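Pngf-ii (Elizabethkingia meningoseptica, PDB 4R4X) is a peptide:N-glycosidase (PNGase F-type) that removes N-linked glycans from glycoproteins, probably by hydrolysing the bond between the sugar and the asparagine side chain. Local coordinates at residues G214-K219 and G347-N352; E194-S199 and H358-E363. All blocks are in the same frame, centred on the assembly; numbering follows the deposited sequence.

Interaction 1: G214-K219 and G347-N352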
loop_
_atom_site.group_PDB
_atom_site.type_symbol
_atom_site.label_atom_id
_atom_site.label_comp_id
_atom_site.label_asym_id
_atom_site.label_seq_id
_atom_site.Cartn_x
_atom_site.Cartn_y
_atom_site.Cartn_z
ATOM N N GLY A 214 9.769 -24.267 6.789
ATOM C CA GLY A 214 9.957 -23.274 5.731
ATOM C C GLY A 214 8.679 -22.542 5.287
ATOM O O GLY A 214 8.747 -21.599 4.498
ATOM N N THR A 215 7.523 -22.983 5.763
ATOM C CA THR A 215 6.246 -22.414 5.319
ATOM C C THR A 215 5.884 -21.094 6.009
ATOM O O THR A 215 4.961 -20.400 5.581
ATOM C CB THR A 215 5.106 -23.417 5.510
ATOM O OG1 THR A 215 5.006 -23.788 6.887
ATOM C CG2 THR A 215 5.327 -24.645 4.659
ATOM N N ILE A 216 6.624 -20.749 7.057
ATOM C CA ILE A 216 6.411 -19.504 7.813
ATOM C C ILE A 216 7.737 -18.762 7.926
ATOM O O ILE A 216 8.736 -19.349 8.363
ATOM C CB ILE A 216 5.915 -19.796 9.232
ATOM C CG1 ILE A 216 4.672 -20.699 9.215
ATOM C CG2 ILE A 216 5.620 -18.505 9.975
ATOM C CD1 ILE A 216 4.436 -21.425 10.535
ATOM N N ILE A 217 7.755 -17.509 7.487
ATOM C CA ILE A 217 8.896 -16.627 7.693
ATOM C C ILE A 217 8.480 -15.430 8.563
ATOM O O ILE A 217 7.396 -14.846 8.372
ATOM C CB ILE A 217 9.541 -16.157 6.364
ATOM C CG1 ILE A 217 8.541 -15.415 5.474
ATOM C CG2 ILE A 217 10.108 -17.356 5.602
ATOM C CD1 ILE A 217 9.109 -14.988 4.137
ATOM N N LEU A 218 9.360 -15.028 9.476
ATOM C CA LEU A 218 9.002 -14.047 10.510
ATOM C C LEU A 218 10.178 -13.122 10.810
ATOM O O LEU A 218 11.309 -13.573 10.836
ATOM C CB LEU A 218 8.640 -14.797 11.792
ATOM C CG LEU A 218 7.953 -13.971 12.877
ATOM C CD1 LEU A 218 6.513 -13.749 12.488
ATOM C CD2 LEU A 218 7.972 -14.654 14.240
ATOM N N LYS A 219 9.913 -11.843 11.046
ATOM C CA LYS A 219 10.957 -10.958 11.548
ATOM C C LYS A 219 10.378 -9.897 12.464
ATOM O O LYS A 219 9.153 -9.730 12.557
ATOM C CB LYS A 219 11.752 -10.315 10.412
ATOM C CG LYS A 219 10.983 -9.380 9.521
ATOM C CD LYS A 219 11.884 -8.398 8.748
ATOM C CE LYS A 219 13.022 -9.063 8.016
ATOM N NZ LYS A 219 13.812 -8.092 7.212
ATOM N N GLY A 347 4.960 -11.646 9.917
ATOM C CA GLY A 347 5.294 -12.849 9.170
ATOM C C GLY A 347 4.450 -13.094 7.952
ATOM O O GLY A 347 3.445 -12.429 7.708
ATOM N N ALA A 348 4.900 -14.056 7.162
ATOM C CA ALA A 348 4.140 -14.494 6.016
ATOM C C ALA A 348 4.114 -16.011 6.049
ATOM O O ALA A 348 5.090 -16.638 6.456
ATOM C CB ALA A 348 4.779 -13.983 4.746
ATOM N N PHE A 349 2.971 -16.577 5.676
ATOM C CA PHE A 349 2.745 -18.016 5.633
ATOM C C PHE A 349 2.197 -18.364 4.266
ATOM O O PHE A 349 1.301 -17.685 3.771
ATOM C CB PHE A 349 1.728 -18.423 6.713
ATOM C CG PHE A 349 1.072 -19.767 6.509
ATOM C CD1 PHE A 349 1.765 -20.952 6.720
ATOM C CD2 PHE A 349 -0.274 -19.849 6.164
ATOM C CE1 PHE A 349 1.139 -22.181 6.550
ATOM C CE2 PHE A 349 -0.913 -21.073 6.017
ATOM C CZ PHE A 349 -0.212 -22.242 6.211
ATOM N N ILE A 350 2.756 -19.400 3.649
ATOM C CA ILE A 350 2.098 -20.078 2.526
ATOM C C ILE A 350 2.195 -21.586 2.789
ATOM O O ILE A 350 3.281 -22.171 2.748
ATOM C CB ILE A 350 2.721 -19.722 1.160
ATOM C CG1 ILE A 350 2.643 -18.210 0.904
ATOM C CG2 ILE A 350 1.978 -20.486 0.060
ATOM C CD1 ILE A 350 3.410 -17.731 -0.313
ATOM N N GLY A 351 1.058 -22.209 3.086
ATOM C CA GLY A 351 1.022 -23.621 3.368
ATOM C C GLY A 351 1.289 -24.397 2.095
ATOM O O GLY A 351 0.474 -24.370 1.185
ATOM N N ASN A 352 2.414 -25.103 2.039
ATOM C CA ASN A 352 2.763 -25.907 0.898
ATOM C C ASN A 352 3.675 -27.063 1.311
ATOM O O ASN A 352 4.219 -27.075 2.417
ATOM C CB ASN A 352 3.464 -25.050 -0.169
ATOM C CG ASN A 352 4.891 -24.670 0.218
ATOM O OD1 ASN A 352 5.865 -25.343 -0.177
ATOM N ND2 ASN A 352 5.029 -23.609 0.992
#
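I216 and F349 meet at a non-hydrogen-bonded pair where strands 216-222 and 343-350 run antiparallel, neighbours in the antiparallel sheet that runs on from the N-terminal jelly-roll half of the PNGase F-type region into the C-terminal half. The isoleucine sends CG1 obliquely against the phenylalanine ring, 3.8 Å from CD1. With its CG set opposite the backbone N (chi1 161°), F349 lays the ring past the backbone of T215, whose carbonyl O lies 3.4 Å from CD1, again at a slant to the ring. G351 N sits above one ring face, offset toward the rim. On the same side of the sheet, L218 brings CD1 over the bare CA of G347 at 3.6 Å; a residue without a side chain lets the methyl settle directly on the main chain. F252 of strand 248-253, on the far side of 343-350, packs against both I216 and L218.

I217 and A348 turn to the other side, toward the sheet of strands 186-196 and 358-367. CG1 of I217, tucked between its own backbone N and carbonyl carbon (chi1 59°), stands 4.1 Å from A348 CB; the I217 side chain also packs on F191, E194 and I196. Reciprocal main-chain hydrogen bonds link I217 and A348, and I350 N donates to T215 O. At the start of the strand T215 and I216 both lie opposite F211 of strand 209-211, a classic beta bulge.

T215 closes the end of the contact. Its OG1 is hydrogen-bonded to G212 O, while CG2 reaches across to N352, packing 3.8 Å from ND2 and 3.5 Å from the main-chain O, which is buried without a partner in the model. The N352 amide is held at both ends: OD1 meets D354 N, and ND2 donates to I350 O at 2.9 Å, approaching from above the carbonyl plane.

Interaction 2: E194-S199 and H358-E363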
loop_
_atom_site.group_PDB
_atom_site.type_symbol
_atom_site.label_atom_id
_atom_site.label_comp_id
_atom_site.label_asym_id
_atom_site.label_seq_id
_atom_site.Cartn_x
_atom_site.Cartn_y
_atom_site.Cartn_z
ATOM N N GLU A 194 12.060 -13.563 -0.800
ATOM C CA GLU A 194 12.236 -14.613 0.207
ATOM C C GLU A 194 11.507 -15.878 -0.170
ATOM O O GLU A 194 10.316 -15.854 -0.450
ATOM C CB GLU A 194 11.681 -14.203 1.579
ATOM C CG GLU A 194 12.597 -13.424 2.491
ATOM C CD GLU A 194 14.019 -13.948 2.614
ATOM O OE1 GLU A 194 14.927 -13.093 2.468
ATOM O OE2 GLU A 194 14.229 -15.158 2.864
ATOM N N THR A 195 12.216 -16.991 -0.094
ATOM C CA THR A 195 11.605 -18.300 -0.293
ATOM C C THR A 195 10.668 -18.704 0.837
ATOM O O THR A 195 10.991 -18.564 2.020
ATOM C CB THR A 195 12.701 -19.350 -0.418
ATOM O OG1 THR A 195 13.443 -19.067 -1.608
ATOM C CG2 THR A 195 12.113 -20.737 -0.464
ATOM N N ILE A 196 9.512 -19.212 0.453
ATOM C CA ILE A 196 8.588 -19.900 1.353
ATOM C C ILE A 196 8.350 -21.277 0.719
ATOM O O ILE A 196 7.873 -21.364 -0.407
ATOM C CB ILE A 196 7.269 -19.134 1.562
ATOM C CG1 ILE A 196 7.561 -17.749 2.155
ATOM C CG2 ILE A 196 6.369 -19.929 2.518
ATOM C CD1 ILE A 196 6.353 -16.867 2.427
ATOM N N ASN A 197 8.749 -22.333 1.418
ATOM C CA ASN A 197 8.812 -23.698 0.854
ATOM C C ASN A 197 8.649 -24.761 1.947
ATOM O O ASN A 197 8.260 -24.445 3.070
ATOM C CB ASN A 197 10.121 -23.900 0.034
ATOM C CG ASN A 197 11.383 -24.005 0.906
ATOM O OD1 ASN A 197 12.421 -24.525 0.450
ATOM N ND2 ASN A 197 11.322 -23.510 2.130
ATOM N N PHE A 198 8.924 -26.020 1.618
ATOM C CA PHE A 198 8.809 -27.085 2.578
ATOM C C PHE A 198 10.067 -27.910 2.448
ATOM O O PHE A 198 10.251 -28.595 1.442
ATOM C CB PHE A 198 7.580 -27.939 2.307
ATOM C CG PHE A 198 7.355 -28.990 3.338
ATOM C CD1 PHE A 198 6.700 -28.679 4.520
ATOM C CD2 PHE A 198 7.859 -30.291 3.165
ATOM C CE1 PHE A 198 6.486 -29.646 5.493
ATOM C CE2 PHE A 198 7.653 -31.259 4.140
ATOM C CZ PHE A 198 6.973 -30.928 5.316
ATOM N N SER A 199 10.938 -27.815 3.443
ATOM C CA SER A 199 12.217 -28.483 3.380
ATOM C C SER A 199 12.791 -28.689 4.753
ATOM O O SER A 199 12.831 -27.756 5.550
ATOM C CB SER A 199 13.187 -27.663 2.520
ATOM O OG SER A 199 14.494 -28.187 2.623
ATOM N N HIS A 358 7.656 -21.104 -3.087
ATOM C CA HIS A 358 7.246 -19.782 -3.532
ATOM C C HIS A 358 8.317 -18.780 -3.172
ATOM O O HIS A 358 9.152 -19.037 -2.309
ATOM C CB HIS A 358 5.948 -19.341 -2.837
ATOM C CG HIS A 358 4.814 -20.270 -3.076
ATOM N ND1 HIS A 358 3.801 -19.982 -3.959
ATOM C CD2 HIS A 358 4.560 -21.508 -2.598
ATOM C CE1 HIS A 358 2.944 -20.986 -3.981
ATOM N NE2 HIS A 358 3.393 -21.929 -3.179
ATOM N N GLN A 359 8.289 -17.634 -3.839
ATOM C CA GLN A 359 9.125 -16.492 -3.503
ATOM C C GLN A 359 8.193 -15.292 -3.297
ATOM O O GLN A 359 7.309 -15.057 -4.129
ATOM C CB GLN A 359 10.055 -16.210 -4.669
ATOM C CG GLN A 359 11.187 -15.303 -4.350
ATOM C CD GLN A 359 12.157 -15.328 -5.506
ATOM O OE1 GLN A 359 12.843 -16.320 -5.714
ATOM N NE2 GLN A 359 12.149 -14.284 -6.302
ATOM N N ILE A 360 8.388 -14.551 -2.207
ATOM C CA ILE A 360 7.645 -13.310 -1.996
ATOM C C ILE A 360 8.523 -12.106 -1.635
ATOM O O ILE A 360 9.697 -12.243 -1.232
ATOM C CB ILE A 360 6.566 -13.447 -0.887
ATOM C CG1 ILE A 360 7.222 -13.445 0.490
ATOM C CG2 ILE A 360 5.738 -14.696 -1.101
ATOM C CD1 ILE A 360 6.272 -13.258 1.642
ATOM N N SER A 361 7.916 -10.932 -1.818
ATOM C CA SER A 361 8.357 -9.677 -1.247
ATOM C C SER A 361 7.192 -9.102 -0.459
ATOM O O SER A 361 6.041 -9.373 -0.782
ATOM C CB SER A 361 8.804 -8.697 -2.336
ATOM O OG SER A 361 9.919 -9.265 -3.049
ATOM N N LEU A 362 7.501 -8.324 0.568
ATOM C CA LEU A 362 6.499 -7.743 1.442
ATOM C C LEU A 362 6.986 -6.430 2.042
ATOM O O LEU A 362 8.131 -6.348 2.536
ATOM C CB LEU A 362 6.188 -8.710 2.571
ATOM C CG LEU A 362 5.206 -8.249 3.634
ATOM C CD1 LEU A 362 3.832 -8.167 3.011
ATOM C CD2 LEU A 362 5.236 -9.220 4.806
ATOM N N GLU A 363 6.112 -5.421 2.025
ATOM C CA GLU A 363 6.371 -4.143 2.676
ATOM C C GLU A 363 5.073 -3.545 3.214
ATOM O O GLU A 363 3.969 -3.941 2.811
ATOM C CB GLU A 363 7.077 -3.169 1.707
ATOM C CG GLU A 363 6.217 -2.687 0.542
ATOM C CD GLU A 363 6.970 -1.850 -0.483
ATOM O OE1 GLU A 363 6.384 -0.870 -1.000
ATOM O OE2 GLU A 363 8.150 -2.153 -0.779
#
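I196 sets its CD1 methyl against that of I360 in a diagonal contact, 3.7 Å between the two CD1 atoms, on the side facing strands 216-222 and 343-350. CG1 of I360 lies between its own backbone N and carbonyl carbon (chi1 75°), and this branch carries the terminal methyl to its partner; A348 and I350 of the opposing sheet pack against the same isoleucine. Directly opposite I196, the H358 ring presents an edge to I196 O, which lies in the ring plane 4.0 Å from CD2. Both ring nitrogens are engaged, NE2 with D243 and ND1 with Q238, so the rotation of the imidazole is fixed. E194 starts on the isoleucine face, but its chain bends at chi2 and leads OE2 off to a salt bridge with R210.

On the reverse side, shared with T195, Q359 lays CG alongside the E194 main chain, 4.0 Å from its O, while OE1 is hydrogen-bonded to N241. Reciprocal backbone hydrogen bonds, E194 with I360 and I196 with H358, flank the non-hydrogen-bonded pair T195 and Q359. The axes of the short strand segments cross at 134°, 4.5 Å apart at their closest: the outer strand pair of one sheet of a jelly-roll beta-sandwich, as in PNGase F.

Overall arrangement
Interactions 1 and 2 belong to the two facing sheets of one sandwich, their centres 7 Å apart. Strands 343-350 and 358-367 follow each other in the chain and pass from one sheet to the other, and interaction 1 is nested inside the loop closed by interaction 2. I196 CG2 rests 3.4 Å from T215 O, and I350 fits against I196, H358 and I360. Beyond the strand ends the two contacts join at the backbone: G214 O lies 3.2 Å from N197 N, a probable hydrogen bond, while F198 CB approaches N352 O at 3.5 Å. Neither contact supplies a ligand to the zinc sites at E52 and D159 and at H542 and H545, the latter in the C-terminal histidine run, evidently a tag.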